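Long-range contact in MMS19 nucleotide excision repair protein homolog (Mus musculus, PDB 6TBL), which is probably a key component of the cytosolic iron-sulfur assembly complex, which delivers iron-sulfur clusters to proteins of DNA metabolism and genome integrity: residues A[43-54]-A[76-87]. Numbering follows the deposited sequence.
With K (potassium ion), chain G.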
ATOM      1  N   MET A  43     -14.803 -14.954 -31.679  1.00 93.14           N
ATOM      2  CA  MET A  43     -15.274 -14.844 -30.305  1.00 91.55           C
ATOM      3  C   MET A  43     -15.078 -13.449 -29.731  1.00 89.77           C
ATOM      4  O   MET A  43     -15.755 -13.092 -28.761  1.00 88.88           O
ATOM      5  CB  MET A  43     -14.561 -15.863 -29.416  1.00 96.57           C
ATOM      6  CG  MET A  43     -14.806 -17.307 -29.805  1.00 95.27           C
ATOM      7  SD  MET A  43     -16.558 -17.722 -29.908  1.00 93.95           S
ATOM      8  CE  MET A  43     -17.118 -17.290 -28.262  1.00 97.65           C
ATOM      9  N   SER A  44     -14.179 -12.652 -30.311  1.00 90.73           N
ATOM     10  CA  SER A  44     -13.865 -11.344 -29.748  1.00 87.47           C
ATOM     11  C   SER A  44     -15.025 -10.363 -29.853  1.00 90.54           C
ATOM     12  O   SER A  44     -15.040  -9.362 -29.131  1.00 88.62           O
ATOM     13  CB  SER A  44     -12.625 -10.767 -30.428  1.00 87.27           C
ATOM     14  OG  SER A  44     -12.636 -11.054 -31.816  1.00 99.35           O
ATOM     15  N   LEU A  45     -15.997 -10.619 -30.727  1.00 95.76           N
ATOM     16  CA  LEU A  45     -17.140  -9.719 -30.816  1.00 94.00           C
ATOM     17  C   LEU A  45     -17.993  -9.771 -29.559  1.00 96.31           C
ATOM     18  O   LEU A  45     -18.610  -8.769 -29.182  1.00100.64           O
ATOM     19  CB  LEU A  45     -17.982 -10.063 -32.041  1.00102.65           C
ATOM     20  CG  LEU A  45     -17.340  -9.811 -33.402  1.00110.43           C
ATOM     21  CD1 LEU A  45     -18.237 -10.338 -34.506  1.00113.80           C
ATOM     22  CD2 LEU A  45     -17.053  -8.327 -33.603  1.00114.86           C
ATOM     23  N   HIS A  46     -18.032 -10.918 -28.893  1.00103.09           N
ATOM     24  CA  HIS A  46     -18.912 -11.130 -27.753  1.00103.02           C
ATOM     25  C   HIS A  46     -18.151 -11.123 -26.433  1.00 98.48           C
ATOM     26  O   HIS A  46     -18.562 -11.782 -25.478  1.00101.31           O
ATOM     27  CB  HIS A  46     -19.685 -12.438 -27.931  1.00 98.05           C
ATOM     28  CG  HIS A  46     -20.229 -12.627 -29.313  1.00106.80           C
ATOM     29  ND1 HIS A  46     -19.452 -13.063 -30.366  1.00109.20           N
ATOM     30  CD2 HIS A  46     -21.470 -12.429 -29.819  1.00109.66           C
ATOM     31  CE1 HIS A  46     -20.192 -13.128 -31.459  1.00109.97           C
ATOM     32  NE2 HIS A  46     -21.421 -12.751 -31.154  1.00110.87           N
ATOM     33  N   VAL A  47     -17.047 -10.374 -26.362  1.00 92.86           N
ATOM     34  CA  VAL A  47     -16.219 -10.373 -25.157  1.00100.25           C
ATOM     35  C   VAL A  47     -17.019  -9.898 -23.952  1.00101.76           C
ATOM     36  O   VAL A  47     -16.928 -10.478 -22.862  1.00104.72           O
ATOM     37  CB  VAL A  47     -14.958  -9.514 -25.369  1.00106.91           C
ATOM     38  CG1 VAL A  47     -14.265  -9.263 -24.044  1.00108.71           C
ATOM     39  CG2 VAL A  47     -14.013 -10.204 -26.320  1.00111.81           C
ATOM     40  N   ASP A  48     -17.827  -8.852 -24.129  1.00101.26           N
ATOM     41  CA  ASP A  48     -18.523  -8.268 -22.988  1.00104.99           C
ATOM     42  C   ASP A  48     -19.470  -9.270 -22.343  1.00103.46           C
ATOM     43  O   ASP A  48     -19.502  -9.402 -21.113  1.00102.44           O
ATOM     44  CB  ASP A  48     -19.282  -7.014 -23.413  1.00110.98           C
ATOM     45  CG  ASP A  48     -19.731  -6.185 -22.229  1.00114.64           C
ATOM     46  OD1 ASP A  48     -18.922  -5.372 -21.728  1.00117.26           O
ATOM     47  OD2 ASP A  48     -20.888  -6.356 -21.788  1.00116.14           O
ATOM     48  N   THR A  49     -20.242  -9.997 -23.154  1.00 99.16           N
ATOM     49  CA  THR A  49     -21.141 -10.997 -22.592  1.00 97.33           C
ATOM     50  C   THR A  49     -20.396 -12.259 -22.167  1.00 93.97           C
ATOM     51  O   THR A  49     -20.848 -12.959 -21.253  1.00 91.38           O
ATOM     52  CB  THR A  49     -22.252 -11.330 -23.592  1.00 97.61           C
ATOM     53  OG1 THR A  49     -23.163 -12.269 -23.009  1.00 98.84           O
ATOM     54  CG2 THR A  49     -21.678 -11.911 -24.873  1.00 94.23           C
ATOM     55  N   LEU A  50     -19.258 -12.561 -22.797  1.00 88.86           N
ATOM     56  CA  LEU A  50     -18.451 -13.693 -22.351  1.00 82.57           C
ATOM     57  C   LEU A  50     -17.847 -13.422 -20.979  1.00 84.72           C
ATOM     58  O   LEU A  50     -17.952 -14.252 -20.068  1.00 84.56           O
ATOM     59  CB  LEU A  50     -17.356 -14.003 -23.375  1.00 72.44           C
ATOM     60  CG  LEU A  50     -17.799 -14.658 -24.688  1.00 81.75           C
ATOM     61  CD1 LEU A  50     -16.665 -14.667 -25.708  1.00 79.27           C
ATOM     62  CD2 LEU A  50     -18.329 -16.068 -24.460  1.00 71.47           C
ATOM     63  N   VAL A  51     -17.221 -12.256 -20.813  1.00 84.44           N
ATOM     64  CA  VAL A  51     -16.626 -11.897 -19.527  1.00 82.34           C
ATOM     65  C   VAL A  51     -17.692 -11.860 -18.441  1.00 86.17           C
ATOM     66  O   VAL A  51     -17.506 -12.403 -17.345  1.00 84.65           O
ATOM     67  CB  VAL A  51     -15.884 -10.552 -19.635  1.00 79.94           C
ATOM     68  CG1 VAL A  51     -15.465 -10.066 -18.261  1.00 72.61           C
ATOM     69  CG2 VAL A  51     -14.675 -10.686 -20.540  1.00 77.81           C
ATOM     70  N   THR A  52     -18.828 -11.227 -18.734  1.00 90.81           N
ATOM     71  CA  THR A  52     -19.879 -11.077 -17.732  1.00 91.55           C
ATOM     72  C   THR A  52     -20.385 -12.432 -17.252  1.00 89.64           C
ATOM     73  O   THR A  52     -20.397 -12.711 -16.046  1.00 83.54           O
ATOM     74  CB  THR A  52     -21.030 -10.248 -18.303  1.00 96.73           C
ATOM     75  OG1 THR A  52     -20.510  -9.054 -18.900  1.00104.51           O
ATOM     76  CG2 THR A  52     -22.008  -9.869 -17.204  1.00 96.95           C
ATOM     77  N   LYS A  53     -20.795 -13.292 -18.187  1.00 87.98           N
ATOM     78  CA  LYS A  53     -21.438 -14.547 -17.810  1.00 88.63           C
ATOM     79  C   LYS A  53     -20.449 -15.531 -17.198  1.00 90.22           C
ATOM     80  O   LYS A  53     -20.799 -16.267 -16.268  1.00 93.62           O
ATOM     81  CB  LYS A  53     -22.134 -15.165 -19.021  1.00 89.23           C
ATOM     82  CG  LYS A  53     -23.401 -14.440 -19.419  1.00 95.02           C
ATOM     83  CD  LYS A  53     -24.341 -14.322 -18.230  1.00104.10           C
ATOM     84  CE  LYS A  53     -25.536 -13.446 -18.550  1.00110.84           C
ATOM     85  NZ  LYS A  53     -26.402 -13.261 -17.356  1.00116.35           N
ATOM     86  N   PHE A  54     -19.215 -15.565 -17.706  1.00 90.32           N
ATOM     87  CA  PHE A  54     -18.210 -16.450 -17.123  1.00 83.85           C
ATOM     88  C   PHE A  54     -17.957 -16.106 -15.662  1.00 87.75           C
ATOM     89  O   PHE A  54     -17.835 -17.001 -14.817  1.00 83.46           O
ATOM     90  CB  PHE A  54     -16.907 -16.380 -17.922  1.00 78.58           C
ATOM     91  CG  PHE A  54     -16.977 -17.037 -19.272  1.00 78.17           C
ATOM     92  CD1 PHE A  54     -18.044 -17.854 -19.613  1.00 75.77           C
ATOM     93  CD2 PHE A  54     -15.966 -16.844 -20.199  1.00 77.77           C
ATOM     94  CE1 PHE A  54     -18.103 -18.456 -20.855  1.00 74.37           C
ATOM     95  CE2 PHE A  54     -16.020 -17.443 -21.444  1.00 78.04           C
ATOM     96  CZ  PHE A  54     -17.087 -18.252 -21.772  1.00 72.18           C
ATOM     97  N   LEU A  76     -10.143 -17.192 -22.396  1.00 73.98           N
ATOM     98  CA  LEU A  76     -10.408 -15.873 -22.961  1.00 77.06           C
ATOM     99  C   LEU A  76      -9.121 -15.137 -23.309  1.00 78.79           C
ATOM    100  O   LEU A  76      -9.106 -14.321 -24.237  1.00 75.95           O
ATOM    101  CB  LEU A  76     -11.237 -15.037 -21.986  1.00 81.71           C
ATOM    102  CG  LEU A  76     -12.757 -15.107 -22.107  1.00 83.28           C
ATOM    103  CD1 LEU A  76     -13.401 -14.198 -21.075  1.00 77.93           C
ATOM    104  CD2 LEU A  76     -13.186 -14.710 -23.504  1.00 81.11           C
ATOM    105  N   THR A  77      -8.033 -15.409 -22.586  1.00 75.62           N
ATOM    106  CA  THR A  77      -6.779 -14.708 -22.826  1.00 71.34           C
ATOM    107  C   THR A  77      -6.163 -15.029 -24.184  1.00 81.42           C
ATOM    108  O   THR A  77      -5.159 -14.403 -24.545  1.00 93.93           O
ATOM    109  CB  THR A  77      -5.779 -15.023 -21.712  1.00 70.40           C
ATOM    110  OG1 THR A  77      -5.457 -16.418 -21.737  1.00 76.58           O
ATOM    111  CG2 THR A  77      -6.375 -14.677 -20.354  1.00 65.77           C
ATOM    112  N   ARG A  78      -6.732 -15.972 -24.940  1.00 80.86           N
ATOM    113  CA  ARG A  78      -6.257 -16.242 -26.293  1.00 83.19           C
ATOM    114  C   ARG A  78      -6.797 -15.242 -27.307  1.00 84.08           C
ATOM    115  O   ARG A  78      -6.247 -15.136 -28.409  1.00 92.77           O
ATOM    116  CB  ARG A  78      -6.635 -17.666 -26.712  1.00 88.16           C
ATOM    117  CG  ARG A  78      -5.950 -18.142 -27.986  1.00 98.28           C
ATOM    118  CD  ARG A  78      -5.644 -19.625 -27.928  1.00111.89           C
ATOM    119  NE  ARG A  78      -4.765 -19.952 -26.809  1.00117.40           N
ATOM    120  CZ  ARG A  78      -4.257 -21.160 -26.590  1.00117.71           C
ATOM    121  NH1 ARG A  78      -4.540 -22.156 -27.418  1.00112.82           N
ATOM    122  NH2 ARG A  78      -3.466 -21.372 -25.547  1.00123.59           N
ATOM    123  N   LEU A  79      -7.850 -14.502 -26.958  1.00 86.55           N
ATOM    124  CA  LEU A  79      -8.362 -13.462 -27.833  1.00 87.10           C
ATOM    125  C   LEU A  79      -7.311 -12.365 -28.006  1.00 95.46           C
ATOM    126  O   LEU A  79      -6.356 -12.280 -27.227  1.00101.77           O
ATOM    127  CB  LEU A  79      -9.656 -12.877 -27.264  1.00 85.27           C
ATOM    128  CG  LEU A  79     -10.768 -13.861 -26.888  1.00 86.82           C
ATOM    129  CD1 LEU A  79     -12.049 -13.121 -26.554  1.00 78.82           C
ATOM    130  CD2 LEU A  79     -11.010 -14.879 -27.985  1.00 80.87           C
ATOM    131  N   PRO A  80      -7.451 -11.531 -29.037  1.00 97.48           N
ATOM    132  CA  PRO A  80      -6.504 -10.423 -29.222  1.00 97.42           C
ATOM    133  C   PRO A  80      -6.399  -9.553 -27.978  1.00 94.66           C
ATOM    134  O   PRO A  80      -7.404  -9.150 -27.388  1.00 97.29           O
ATOM    135  CB  PRO A  80      -7.098  -9.653 -30.405  1.00 95.53           C
ATOM    136  CG  PRO A  80      -7.812 -10.692 -31.192  1.00 91.60           C
ATOM    137  CD  PRO A  80      -8.369 -11.665 -30.185  1.00 92.90           C
ATOM    138  N   THR A  81      -5.157  -9.262 -27.582  1.00 80.89           N
ATOM    139  CA  THR A  81      -4.918  -8.544 -26.335  1.00 89.68           C
ATOM    140  C   THR A  81      -5.518  -7.142 -26.362  1.00 97.56           C
ATOM    141  O   THR A  81      -5.969  -6.642 -25.325  1.00 99.50           O
ATOM    142  CB  THR A  81      -3.415  -8.481 -26.059  1.00 93.13           C
ATOM    143  OG1 THR A  81      -2.865  -9.804 -26.111  1.00 98.09           O
ATOM    144  CG2 THR A  81      -3.137  -7.881 -24.687  1.00 88.76           C
ATOM    145  N   SER A  82      -5.553  -6.505 -27.534  1.00 98.86           N
ATOM    146  CA  SER A  82      -6.049  -5.135 -27.620  1.00101.56           C
ATOM    147  C   SER A  82      -7.515  -5.012 -27.222  1.00101.30           C
ATOM    148  O   SER A  82      -7.944  -3.925 -26.822  1.00104.55           O
ATOM    149  CB  SER A  82      -5.845  -4.590 -29.035  1.00104.15           C
ATOM    150  OG  SER A  82      -6.549  -5.370 -29.985  1.00106.99           O
ATOM    151  N   VAL A  83      -8.293  -6.094 -27.313  1.00 98.74           N
ATOM    152  CA  VAL A  83      -9.707  -6.043 -26.948  1.00 99.98           C
ATOM    153  C   VAL A  83      -9.964  -6.541 -25.535  1.00101.58           C
ATOM    154  O   VAL A  83     -11.078  -6.352 -25.019  1.00103.94           O
ATOM    155  CB  VAL A  83     -10.574  -6.841 -27.945  1.00101.64           C
ATOM    156  CG1 VAL A  83     -10.159  -6.522 -29.369  1.00109.83           C
ATOM    157  CG2 VAL A  83     -10.489  -8.337 -27.668  1.00 92.27           C
ATOM    158  N   LEU A  84      -8.977  -7.167 -24.894  1.00 99.08           N
ATOM    159  CA  LEU A  84      -9.136  -7.642 -23.528  1.00 95.38           C
ATOM    160  C   LEU A  84      -8.715  -6.607 -22.497  1.00 99.75           C
ATOM    161  O   LEU A  84      -9.239  -6.618 -21.379  1.00103.63           O
ATOM    162  CB  LEU A  84      -8.327  -8.920 -23.305  1.00 86.96           C
ATOM    163  CG  LEU A  84      -8.585 -10.078 -24.263  1.00 83.25           C
ATOM    164  CD1 LEU A  84      -7.822 -11.294 -23.804  1.00 79.40           C
ATOM    165  CD2 LEU A  84     -10.066 -10.378 -24.372  1.00 86.63           C
ATOM    166  N   LEU A  85      -7.794  -5.709 -22.855  1.00 96.00           N
ATOM    167  CA  LEU A  85      -7.245  -4.769 -21.879  1.00 93.48           C
ATOM    168  C   LEU A  85      -8.290  -3.897 -21.190  1.00 93.29           C
ATOM    169  O   LEU A  85      -8.148  -3.666 -19.977  1.00 94.76           O
ATOM    170  CB  LEU A  85      -6.163  -3.912 -22.553  1.00 94.47           C
ATOM    171  CG  LEU A  85      -4.929  -4.695 -23.012  1.00 89.54           C
ATOM    172  CD1 LEU A  85      -3.949  -3.789 -23.741  1.00 79.83           C
ATOM    173  CD2 LEU A  85      -4.256  -5.390 -21.834  1.00 78.37           C
ATOM    174  N   PRO A  86      -9.336  -3.392 -21.856  1.00 93.67           N
ATOM    175  CA  PRO A  86     -10.369  -2.640 -21.122  1.00 91.79           C
ATOM    176  C   PRO A  86     -11.118  -3.467 -20.089  1.00 97.11           C
ATOM    177  O   PRO A  86     -11.850  -2.889 -19.277  1.00101.57           O
ATOM    178  CB  PRO A  86     -11.314  -2.150 -22.230  1.00 93.78           C
ATOM    179  CG  PRO A  86     -11.027  -3.023 -23.399  1.00 96.80           C
ATOM    180  CD  PRO A  86      -9.570  -3.333 -23.308  1.00 96.67           C
ATOM    181  N   TYR A  87     -10.963  -4.791 -20.093  1.00 92.44           N
ATOM    182  CA  TYR A  87     -11.553  -5.646 -19.075  1.00 90.80           C
ATOM    183  C   TYR A  87     -10.541  -6.151 -18.058  1.00 76.84           C
ATOM    184  O   TYR A  87     -10.947  -6.726 -17.043  1.00 84.94           O
ATOM    185  CB  TYR A  87     -12.251  -6.849 -19.731  1.00 76.63           C
ATOM    186  CG  TYR A  87     -13.380  -6.465 -20.657  1.00 84.35           C
ATOM    187  CD1 TYR A  87     -14.682  -6.353 -20.186  1.00 80.86           C
ATOM    188  CD2 TYR A  87     -13.145  -6.207 -22.003  1.00 84.71           C
ATOM    189  CE1 TYR A  87     -15.720  -5.999 -21.027  1.00 84.26           C
ATOM    190  CE2 TYR A  87     -14.178  -5.852 -22.853  1.00 85.27           C
ATOM    191  CZ  TYR A  87     -15.463  -5.749 -22.358  1.00 87.19           C
ATOM    192  OH  TYR A  87     -16.495  -5.394 -23.196  1.00 95.47           O
TER
HETATM  193  K     K G1101      -3.585 -12.562 -26.009  1.00106.25           K
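Tyr87 OH donates a hydrogen bond to Asp48 OD1 at 2.8 Å, meeting the anti lone pair of the carboxylate, the one turned away from OD2. The carboxylate plane stands 60° from the plane of the phenol ring, and the two side chains cross at about a right angle. With CG anti to the backbone N (chi1 -166°), Asp48 turns OD1 to the phenol, at the margin of an otherwise apolar interface. Val47 CG1 sits over one face of the tyrosine ring, nearest CE2 and CD2 and 4.0 Å from the ring centroid, in a CH-pi contact, while Val51 CG1 approaches the ring obliquely one turn further on. Replacing Tyr87 by an alanine removes the ring and hydroxyl, and would probably leave Asp48 without its phenol donor and open a gap beside Val47 and Val51.

The other branch of Val47 faces the turn that precedes helix 81-94: its CG2 packs 3.5 Å from Leu79 CD1, and Val83 CG2 adds to the same cluster. Leu79 spreads its second methyl, CD2, onto Met43 CB. Leu76 spreads its two methyls along helix 47-57, with CD1 lodged 3.8 Å from Val51 CG2 and lying at the edge of the Phe54 ring, and with CD2 against Leu50 CD1.

The turn between helices 63-76 and 81-94, together with the first residue of the latter, binds a potassium ion through Thr77 O, Leu79 O and Thr81 OG1; Leu79 thus joins the apolar core through its side chain and the metal through its carbonyl.

Within this C-terminal piece of MMS19, the contact joins helix 47-57 of HEAT repeat 3 to the start of helix 81-94, the axes of 47-54 and 81-87 crossing at -48°. Helix 22-38 packs on Phe54 and Leu76 through Leu36, and Trp117 of helix 104-118 also touches Leu76.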